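Local coordinates for protein denovo NTF2 (Synthetic construct, PDB 6W40) that is a de novo designed protein with an NTF2-like fold, probably made to explore diverse pocket shapes, with no natural function assigned, at residues L61-H73 / E85-E99. Numbering follows the deposited sequence.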
ATOM      1  N   LEU A  61       5.508  -8.734 -18.468  1.00 49.24           N
ATOM      2  CA  LEU A  61       4.132  -8.962 -18.040  1.00 46.81           C
ATOM      3  C   LEU A  61       3.373  -7.646 -17.916  1.00 45.18           C
ATOM      4  O   LEU A  61       2.231  -7.529 -18.372  1.00 41.40           O
ATOM      5  CB  LEU A  61       4.120  -9.720 -16.712  1.00 44.19           C
ATOM      6  CG  LEU A  61       2.765  -9.883 -16.020  1.00 40.23           C
ATOM      7  CD1 LEU A  61       1.911 -10.909 -16.739  1.00 57.62           C
ATOM      8  CD2 LEU A  61       2.959 -10.272 -14.571  1.00 58.27           C
ATOM      9  N   LEU A  62       4.002  -6.640 -17.304  1.00 45.00           N
ATOM     10  CA  LEU A  62       3.354  -5.342 -17.152  1.00 47.62           C
ATOM     11  C   LEU A  62       3.218  -4.620 -18.487  1.00 48.97           C
ATOM     12  O   LEU A  62       2.275  -3.843 -18.674  1.00 53.29           O
ATOM     13  CB  LEU A  62       4.135  -4.482 -16.160  1.00 37.53           C
ATOM     14  CG  LEU A  62       4.372  -5.085 -14.773  1.00 42.13           C
ATOM     15  CD1 LEU A  62       5.225  -4.161 -13.918  1.00 47.47           C
ATOM     16  CD2 LEU A  62       3.053  -5.392 -14.084  1.00 44.90           C
ATOM     17  N   GLU A  63       4.144  -4.858 -19.421  0.95 51.32           N
ATOM     18  CA  GLU A  63       4.049  -4.227 -20.734  0.95 49.15           C
ATOM     19  C   GLU A  63       2.871  -4.765 -21.535  0.95 48.42           C
ATOM     20  O   GLU A  63       2.255  -4.018 -22.304  0.95 48.98           O
ATOM     21  CB  GLU A  63       5.346  -4.428 -21.519  0.95 53.41           C
ATOM     22  CG  GLU A  63       6.477  -3.491 -21.135  0.95 54.34           C
ATOM     23  CD  GLU A  63       7.647  -3.572 -22.101  0.95 68.02           C
ATOM     24  OE1 GLU A  63       7.642  -4.470 -22.972  0.95 64.34           O
ATOM     25  OE2 GLU A  63       8.569  -2.734 -21.992  0.95 59.38           O
ATOM     26  N   HIS A  64       2.545  -6.051 -21.372  1.00 49.31           N
ATOM     27  CA  HIS A  64       1.464  -6.639 -22.154  1.00 41.82           C
ATOM     28  C   HIS A  64       0.102  -6.114 -21.718  1.00 40.91           C
ATOM     29  O   HIS A  64      -0.819  -6.033 -22.537  1.00 45.81           O
ATOM     30  CB  HIS A  64       1.502  -8.163 -22.048  1.00 38.87           C
ATOM     31  CG  HIS A  64       0.572  -8.857 -22.995  1.00 43.54           C
ATOM     32  ND1 HIS A  64      -0.725  -9.181 -22.662  1.00 42.49           N
ATOM     33  CD2 HIS A  64       0.753  -9.291 -24.264  1.00 34.64           C
ATOM     34  CE1 HIS A  64      -1.303  -9.786 -23.684  1.00 47.47           C
ATOM     35  NE2 HIS A  64      -0.428  -9.864 -24.670  1.00 38.18           N
ATOM     36  N   TRP A  65      -0.046  -5.757 -20.445  1.00 41.55           N
ATOM     37  CA  TRP A  65      -1.288  -5.190 -19.939  1.00 48.73           C
ATOM     38  C   TRP A  65      -1.215  -3.682 -19.739  1.00 45.19           C
ATOM     39  O   TRP A  65      -2.223  -3.076 -19.367  1.00 42.00           O
ATOM     40  CB  TRP A  65      -1.685  -5.869 -18.621  1.00 47.56           C
ATOM     41  CG  TRP A  65      -2.410  -7.172 -18.796  1.00 45.82           C
ATOM     42  CD1 TRP A  65      -3.761  -7.361 -18.793  1.00 43.17           C
ATOM     43  CD2 TRP A  65      -1.824  -8.465 -18.998  1.00 38.84           C
ATOM     44  NE1 TRP A  65      -4.054  -8.690 -18.981  1.00 50.71           N
ATOM     45  CE2 TRP A  65      -2.883  -9.390 -19.110  1.00 41.89           C
ATOM     46  CE3 TRP A  65      -0.510  -8.930 -19.096  1.00 40.02           C
ATOM     47  CZ2 TRP A  65      -2.667 -10.751 -19.314  1.00 40.47           C
ATOM     48  CZ3 TRP A  65      -0.299 -10.283 -19.302  1.00 42.31           C
ATOM     49  CH2 TRP A  65      -1.371 -11.177 -19.406  1.00 46.78           C
ATOM     50  N   ARG A  66      -0.057  -3.069 -19.989  1.00 44.68           N
ATOM     51  CA  ARG A  66       0.144  -1.630 -19.793  1.00 47.03           C
ATOM     52  C   ARG A  66      -0.225  -1.222 -18.369  1.00 47.80           C
ATOM     53  O   ARG A  66      -0.976  -0.271 -18.138  1.00 49.79           O
ATOM     54  CB  ARG A  66      -0.645  -0.818 -20.821  1.00 43.61           C
ATOM     55  CG  ARG A  66      -0.444  -1.266 -22.258  1.00 41.22           C
ATOM     56  CD  ARG A  66      -1.057  -0.276 -23.236  1.00 45.69           C
ATOM     57  NE  ARG A  66      -1.010  -0.762 -24.613  1.00 52.25           N
ATOM     58  CZ  ARG A  66      -1.321  -0.028 -25.676  1.00 52.61           C
ATOM     59  NH1 ARG A  66      -1.698   1.235 -25.527  1.00 45.64           N
ATOM     60  NH2 ARG A  66      -1.251  -0.556 -26.891  1.00 40.42           N
ATOM     61  N   VAL A  67       0.318  -1.961 -17.403  1.00 48.05           N
ATOM     62  CA  VAL A  67      -0.081  -1.798 -16.011  1.00 53.98           C
ATOM     63  C   VAL A  67       0.518  -0.519 -15.445  1.00 54.01           C
ATOM     64  O   VAL A  67       1.727  -0.275 -15.557  1.00 49.83           O
ATOM     65  CB  VAL A  67       0.344  -3.020 -15.185  1.00 49.27           C
ATOM     66  CG1 VAL A  67       0.037  -2.799 -13.711  1.00 48.21           C
ATOM     67  CG2 VAL A  67      -0.348  -4.269 -15.696  1.00 45.25           C
ATOM     68  N   ARG A  68      -0.331   0.306 -14.835  1.00 60.66           N
ATOM     69  CA  ARG A  68       0.109   1.441 -14.035  1.00 64.32           C
ATOM     70  C   ARG A  68       0.115   1.119 -12.546  1.00 64.58           C
ATOM     71  O   ARG A  68       1.104   1.383 -11.858  1.00 65.04           O
ATOM     72  CB  ARG A  68      -0.780   2.659 -14.304  1.00 55.56           C
ATOM     73  CG  ARG A  68      -0.580   3.281 -15.673  1.00 55.95           C
ATOM     74  CD  ARG A  68      -1.467   4.499 -15.850  1.00 62.56           C
ATOM     75  NE  ARG A  68      -1.178   5.209 -17.091  1.00 68.40           N
ATOM     76  CZ  ARG A  68      -1.833   6.289 -17.502  1.00 66.46           C
ATOM     77  NH1 ARG A  68      -2.821   6.785 -16.770  1.00 75.11           N
ATOM     78  NH2 ARG A  68      -1.503   6.873 -18.646  1.00 72.64           N
ATOM     79  N   ASN A  69      -0.973   0.547 -12.038  1.00 65.02           N
ATOM     80  CA  ASN A  69      -1.049   0.103 -10.652  1.00 68.42           C
ATOM     81  C   ASN A  69      -2.068  -1.030 -10.580  1.00 66.43           C
ATOM     82  O   ASN A  69      -2.468  -1.594 -11.603  1.00 61.74           O
ATOM     83  CB  ASN A  69      -1.396   1.276  -9.725  1.00 63.47           C
ATOM     84  CG  ASN A  69      -1.017   1.012  -8.280  1.00 66.23           C
ATOM     85  OD1 ASN A  69      -0.211   0.127  -7.989  1.00 61.63           O
ATOM     86  ND2 ASN A  69      -1.601   1.777  -7.365  1.00 72.16           N
ATOM     87  N   ILE A  70      -2.494  -1.366  -9.364  1.00 67.47           N
ATOM     88  CA  ILE A  70      -3.419  -2.468  -9.122  1.00 47.36           C
ATOM     89  C   ILE A  70      -4.577  -1.934  -8.290  1.00 57.44           C
ATOM     90  O   ILE A  70      -4.396  -1.589  -7.115  1.00 61.30           O
ATOM     91  CB  ILE A  70      -2.738  -3.646  -8.412  1.00 49.21           C
ATOM     92  CG1 ILE A  70      -1.564  -4.161  -9.243  1.00 58.97           C
ATOM     93  CG2 ILE A  70      -3.738  -4.765  -8.152  1.00 56.06           C
ATOM     94  CD1 ILE A  70      -0.717  -5.177  -8.527  1.00 65.91           C
ATOM     95  N   ARG A  71      -5.763  -1.866  -8.893  1.00 53.77           N
ATOM     96  CA  ARG A  71      -6.973  -1.505  -8.162  1.00 58.51           C
ATOM     97  C   ARG A  71      -7.302  -2.616  -7.173  1.00 61.57           C
ATOM     98  O   ARG A  71      -7.788  -3.682  -7.563  1.00 57.67           O
ATOM     99  CB  ARG A  71      -8.129  -1.268  -9.129  1.00 51.33           C
ATOM    100  CG  ARG A  71      -9.453  -0.968  -8.445  1.00 61.33           C
ATOM    101  CD  ARG A  71      -9.375   0.309  -7.625  1.00 66.24           C
ATOM    102  NE  ARG A  71      -9.144   1.483  -8.463  1.00 75.01           N
ATOM    103  CZ  ARG A  71     -10.111   2.211  -9.010  1.00 72.36           C
ATOM    104  NH1 ARG A  71     -11.382   1.889  -8.810  1.00 61.75           N
ATOM    105  NH2 ARG A  71      -9.807   3.263  -9.758  1.00 80.78           N
ATOM    106  N   ILE A  72      -7.043  -2.365  -5.894  1.00 62.19           N
ATOM    107  CA  ILE A  72      -7.075  -3.410  -4.878  1.00 54.02           C
ATOM    108  C   ILE A  72      -8.505  -3.633  -4.406  1.00 54.04           C
ATOM    109  O   ILE A  72      -9.229  -2.678  -4.102  1.00 67.68           O
ATOM    110  CB  ILE A  72      -6.157  -3.043  -3.703  1.00 57.91           C
ATOM    111  CG1 ILE A  72      -4.701  -3.016  -4.166  1.00 54.36           C
ATOM    112  CG2 ILE A  72      -6.346  -4.014  -2.550  1.00 52.42           C
ATOM    113  CD1 ILE A  72      -3.742  -2.541  -3.112  1.00 62.70           C
ATOM    114  N   HIS A  73      -8.910  -4.902  -4.336  1.00 48.63           N
ATOM    115  CA  HIS A  73     -10.199  -5.294  -3.778  1.00 52.55           C
ATOM    116  C   HIS A  73     -10.092  -5.799  -2.346  1.00 51.16           C
ATOM    117  O   HIS A  73     -10.931  -5.453  -1.510  1.00 59.85           O
ATOM    118  CB  HIS A  73     -10.851  -6.374  -4.649  1.00 50.45           C
ATOM    119  CG  HIS A  73     -11.109  -5.944  -6.060  1.00 56.49           C
ATOM    120  ND1 HIS A  73     -11.530  -6.820  -7.038  1.00 65.14           N
ATOM    121  CD2 HIS A  73     -11.008  -4.734  -6.657  1.00 55.73           C
ATOM    122  CE1 HIS A  73     -11.675  -6.167  -8.178  1.00 67.57           C
ATOM    123  NE2 HIS A  73     -11.365  -4.899  -7.974  1.00 67.45           N
ATOM    124  N   GLU A  85      -5.960  -9.378  -3.873  1.00 47.65           N
ATOM    125  CA  GLU A  85      -6.924  -9.634  -4.935  1.00 42.41           C
ATOM    126  C   GLU A  85      -7.387  -8.292  -5.477  1.00 42.02           C
ATOM    127  O   GLU A  85      -7.834  -7.435  -4.708  1.00 54.20           O
ATOM    128  CB  GLU A  85      -8.117 -10.447  -4.424  1.00 43.38           C
ATOM    129  CG  GLU A  85      -7.744 -11.674  -3.613  1.00 57.96           C
ATOM    130  CD  GLU A  85      -8.958 -12.482  -3.201  1.00 64.63           C
ATOM    131  OE1 GLU A  85      -9.367 -13.379  -3.970  1.00 66.85           O
ATOM    132  OE2 GLU A  85      -9.513 -12.212  -2.115  1.00 80.13           O
ATOM    133  N   GLY A  86      -7.270  -8.105  -6.780  1.00 39.90           N
ATOM    134  CA  GLY A  86      -7.592  -6.825  -7.381  1.00 45.12           C
ATOM    135  C   GLY A  86      -7.849  -6.882  -8.874  1.00 52.44           C
ATOM    136  O   GLY A  86      -8.235  -7.919  -9.418  1.00 51.70           O
ATOM    137  N   ARG A  87      -7.630  -5.744  -9.532  0.96 54.43           N
ATOM    138  CA  ARG A  87      -7.932  -5.571 -10.946  0.96 58.42           C
ATOM    139  C   ARG A  87      -6.921  -4.591 -11.525  0.96 61.29           C
ATOM    140  O   ARG A  87      -6.537  -3.627 -10.856  0.96 50.32           O
ATOM    141  CB  ARG A  87      -9.366  -5.061 -11.132  0.96 58.01           C
ATOM    142  CG  ARG A  87      -9.962  -5.241 -12.520  0.96 63.23           C
ATOM    143  CD  ARG A  87     -11.479  -5.076 -12.458  0.96 78.93           C
ATOM    144  NE  ARG A  87     -12.097  -4.961 -13.778  0.96 89.10           N
ATOM    145  CZ  ARG A  87     -12.615  -5.980 -14.458  0.96 88.86           C
ATOM    146  NH1 ARG A  87     -12.583  -7.206 -13.951  0.96 85.76           N
ATOM    147  NH2 ARG A  87     -13.152  -5.773 -15.651  0.96 86.81           N
ATOM    148  N   TRP A  88      -6.484  -4.843 -12.758  1.00 59.02           N
ATOM    149  CA  TRP A  88      -5.428  -4.029 -13.347  1.00 50.94           C
ATOM    150  C   TRP A  88      -5.875  -2.582 -13.507  1.00 50.52           C
ATOM    151  O   TRP A  88      -7.023  -2.302 -13.859  1.00 54.01           O
ATOM    152  CB  TRP A  88      -5.003  -4.581 -14.710  1.00 52.90           C
ATOM    153  CG  TRP A  88      -4.173  -5.838 -14.678  1.00 51.89           C
ATOM    154  CD1 TRP A  88      -4.381  -6.967 -15.414  1.00 48.79           C
ATOM    155  CD2 TRP A  88      -3.003  -6.087 -13.884  1.00 46.42           C
ATOM    156  NE1 TRP A  88      -3.418  -7.903 -15.129  1.00 50.21           N
ATOM    157  CE2 TRP A  88      -2.562  -7.390 -14.192  1.00 51.22           C
ATOM    158  CE3 TRP A  88      -2.290  -5.340 -12.942  1.00 59.13           C
ATOM    159  CZ2 TRP A  88      -1.440  -7.958 -13.593  1.00 47.54           C
ATOM    160  CZ3 TRP A  88      -1.177  -5.908 -12.350  1.00 63.46           C
ATOM    161  CH2 TRP A  88      -0.764  -7.203 -12.677  1.00 49.33           C
ATOM    162  N   GLU A  89      -4.953  -1.660 -13.238  1.00 60.04           N
ATOM    163  CA  GLU A  89      -5.123  -0.246 -13.565  1.00 57.26           C
ATOM    164  C   GLU A  89      -4.259   0.017 -14.793  1.00 46.71           C
ATOM    165  O   GLU A  89      -3.066   0.304 -14.689  1.00 56.75           O
ATOM    166  CB  GLU A  89      -4.738   0.651 -12.395  1.00 54.98           C
ATOM    167  CG  GLU A  89      -4.803   2.138 -12.714  1.00 64.62           C
ATOM    168  CD  GLU A  89      -4.219   2.999 -11.613  1.00 72.67           C
ATOM    169  OE1 GLU A  89      -4.267   2.577 -10.437  1.00 77.23           O
ATOM    170  OE2 GLU A  89      -3.705   4.094 -11.923  1.00 65.64           O
ATOM    171  N   THR A  90      -4.868  -0.096 -15.966  1.00 48.67           N
ATOM    172  CA  THR A  90      -4.136   0.006 -17.216  1.00 55.67           C
ATOM    173  C   THR A  90      -4.172   1.434 -17.754  1.00 62.44           C
ATOM    174  O   THR A  90      -4.928   2.289 -17.286  1.00 60.12           O
ATOM    175  CB  THR A  90      -4.708  -0.963 -18.249  1.00 51.38           C
ATOM    176  OG1 THR A  90      -6.031  -0.548 -18.608  1.00 46.35           O
ATOM    177  CG2 THR A  90      -4.764  -2.370 -17.676  1.00 47.66           C
ATOM    178  N   SER A  91      -3.333   1.684 -18.755  1.00 56.29           N
ATOM    179  CA  SER A  91      -3.288   2.975 -19.427  1.00 57.75           C
ATOM    180  C   SER A  91      -4.184   3.028 -20.658  1.00 62.03           C
ATOM    181  O   SER A  91      -4.182   4.044 -21.362  1.00 67.74           O
ATOM    182  CB  SER A  91      -1.846   3.314 -19.822  1.00 54.56           C
ATOM    183  OG  SER A  91      -1.332   2.375 -20.749  1.00 60.59           O
ATOM    184  N   TYR A  92      -4.944   1.969 -20.931  1.00 60.80           N
ATOM    185  CA  TYR A  92      -5.860   1.969 -22.062  1.00 63.14           C
ATOM    186  C   TYR A  92      -6.961   3.005 -21.857  1.00 64.06           C
ATOM    187  O   TYR A  92      -7.208   3.485 -20.748  1.00 74.63           O
ATOM    188  CB  TYR A  92      -6.481   0.585 -22.256  1.00 57.67           C
ATOM    189  CG  TYR A  92      -5.530  -0.468 -22.780  1.00 54.27           C
ATOM    190  CD1 TYR A  92      -4.816  -1.284 -21.912  1.00 55.83           C
ATOM    191  CD2 TYR A  92      -5.355  -0.655 -24.146  1.00 62.80           C
ATOM    192  CE1 TYR A  92      -3.949  -2.252 -22.388  1.00 54.76           C
ATOM    193  CE2 TYR A  92      -4.490  -1.619 -24.632  1.00 51.10           C
ATOM    194  CZ  TYR A  92      -3.790  -2.414 -23.749  1.00 52.73           C
ATOM    195  OH  TYR A  92      -2.929  -3.375 -24.228  1.00 52.28           O
ATOM    196  N   GLY A  93      -7.633   3.347 -22.954  1.00 65.15           N
ATOM    197  CA  GLY A  93      -8.712   4.310 -22.910  1.00 64.37           C
ATOM    198  C   GLY A  93     -10.016   3.807 -22.336  1.00 68.35           C
ATOM    199  O   GLY A  93     -11.006   4.545 -22.340  1.00 77.45           O
ATOM    200  N   ASP A  94     -10.051   2.572 -21.837  1.00 60.01           N
ATOM    201  CA  ASP A  94     -11.285   2.013 -21.291  1.00 57.40           C
ATOM    202  C   ASP A  94     -10.920   0.856 -20.357  1.00 69.92           C
ATOM    203  O   ASP A  94      -9.841   0.861 -19.756  1.00 72.43           O
ATOM    204  CB  ASP A  94     -12.221   1.610 -22.449  1.00 57.26           C
ATOM    205  CG  ASP A  94     -11.522   0.766 -23.493  1.00 69.81           C
ATOM    206  OD1 ASP A  94     -11.047  -0.334 -23.148  1.00 61.47           O
ATOM    207  OD2 ASP A  94     -11.448   1.202 -24.660  1.00 84.77           O
ATOM    208  N   LYS A  95     -11.811  -0.131 -20.249  0.90 66.21           N
ATOM    209  CA  LYS A  95     -11.635  -1.263 -19.345  0.90 68.41           C
ATOM    210  C   LYS A  95     -11.406  -2.574 -20.094  0.90 63.79           C
ATOM    211  O   LYS A  95     -11.727  -3.648 -19.580  0.90 68.79           O
ATOM    212  CB  LYS A  95     -12.844  -1.402 -18.422  0.90 67.83           C
ATOM    213  CG  LYS A  95     -13.374  -0.094 -17.863  0.90 68.75           C
ATOM    214  CD  LYS A  95     -14.594  -0.345 -16.991  0.90 71.01           C
ATOM    215  CE  LYS A  95     -15.162   0.946 -16.434  0.90 75.46           C
ATOM    216  NZ  LYS A  95     -16.288   0.679 -15.498  0.90 69.05           N
ATOM    217  N   SER A  96     -10.847  -2.507 -21.303  1.00 70.35           N
ATOM    218  CA  SER A  96     -10.691  -3.707 -22.120  1.00 62.03           C
ATOM    219  C   SER A  96      -9.648  -4.673 -21.569  1.00 62.76           C
ATOM    220  O   SER A  96      -9.739  -5.875 -21.839  1.00 57.85           O
ATOM    221  CB  SER A  96     -10.325  -3.332 -23.555  1.00 61.14           C
ATOM    222  OG  SER A  96     -10.280  -4.479 -24.386  1.00 83.04           O
ATOM    223  N   HIS A  97      -8.662  -4.186 -20.814  1.00 55.06           N
ATOM    224  CA  HIS A  97      -7.577  -5.038 -20.343  1.00 55.47           C
ATOM    225  C   HIS A  97      -7.428  -4.976 -18.828  1.00 60.12           C
ATOM    226  O   HIS A  97      -6.330  -5.164 -18.298  1.00 58.73           O
ATOM    227  CB  HIS A  97      -6.259  -4.665 -21.022  1.00 59.90           C
ATOM    228  CG  HIS A  97      -6.279  -4.829 -22.509  1.00 61.44           C
ATOM    229  ND1 HIS A  97      -6.929  -3.948 -23.345  1.00 70.11           N
ATOM    230  CD2 HIS A  97      -5.736  -5.777 -23.308  1.00 58.87           C
ATOM    231  CE1 HIS A  97      -6.781  -4.344 -24.597  1.00 67.49           C
ATOM    232  NE2 HIS A  97      -6.063  -5.452 -24.602  1.00 69.08           N
ATOM    233  N   ASP A  98      -8.523  -4.717 -18.116  1.00 53.46           N
ATOM    234  CA  ASP A  98      -8.505  -4.698 -16.654  1.00 58.35           C
ATOM    235  C   ASP A  98      -8.915  -6.074 -16.127  1.00 66.90           C
ATOM    236  O   ASP A  98      -9.972  -6.265 -15.530  1.00 71.12           O
ATOM    237  CB  ASP A  98      -9.424  -3.604 -16.122  1.00 68.35           C
ATOM    238  CG  ASP A  98      -9.018  -2.219 -16.587  1.00 65.55           C
ATOM    239  OD1 ASP A  98      -7.828  -2.016 -16.896  1.00 67.54           O
ATOM    240  OD2 ASP A  98      -9.894  -1.330 -16.635  1.00 78.33           O
ATOM    241  N   GLU A  99      -8.047  -7.052 -16.364  1.00 54.43           N
ATOM    242  CA  GLU A  99      -8.338  -8.412 -15.940  1.00 58.39           C
ATOM    243  C   GLU A  99      -8.095  -8.577 -14.444  1.00 56.25           C
ATOM    244  O   GLU A  99      -7.262  -7.888 -13.846  1.00 58.96           O
ATOM    245  CB  GLU A  99      -7.494  -9.415 -16.728  1.00 53.12           C
ATOM    246  CG  GLU A  99      -7.866  -9.498 -18.202  1.00 54.62           C
ATOM    247  CD  GLU A  99      -6.843 -10.259 -19.017  1.00 63.26           C
ATOM    248  OE1 GLU A  99      -5.763 -10.565 -18.472  1.00 64.46           O
ATOM    249  OE2 GLU A  99      -7.118 -10.550 -20.201  1.00 72.12           O
TER
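Arg66 lies across one face of the Tyr92 ring, its chain crossing that ring from CG outward. Arg66 CB sits beside Ser91 OG, 3.3 Å away; CG approaches Tyr92 CE1; Arg66 CD stands over the face, a CH-pi contact 3.8 Å from the Tyr92 ring centroid. NE comes next, above Tyr92 CZ, and the guanidinium then lies flat over the CE2 side, its plane 25° from that of the ring. The chain is extended from CG to NE, which carries it straight across the phenol. His97 covers the other face of Tyr92. Arg66, the first residue to leave helical angles after helix 51-65, has a positive phi, and its carbonyl O accepts from Ser91 N as strand 67-72 begins. That strand runs antiparallel to 85-90 in the curved sheet of the NTF2-like fold. Arg68 and Asn69 both face Glu89, a classic beta bulge: Glu89 O takes a bond from Arg68 N (2.7 Å) and a weak one from Asn69 N. Regular pairing runs on from Asn69 and Glu89, where Glu89 N donates to Asn69 O, through Arg71 and Arg87, and His73 N donates to Glu85 O. Here the His73 ring lies over the backbone of Gly86, whose CA is 3.9 Å from the ring centroid. On the sheet face carrying Ile70 and Trp88, the indole of Trp88 takes Val67 CG2 over its six-membered ring, while Ile70 CG1 runs alongside to Trp88 CZ3 (3.6 Å). The five-membered rings of Trp65 and Trp88 meet obliquely, planes 40° apart. Ile119 of strand 111-119 and Val101 of strand 100-108 also touch Trp88. Trp65 NE1 donates to Glu99 OE1 (2.6 Å), meeting the oxygen from above the carboxylate plane, with a bent N-H...O angle of 137°.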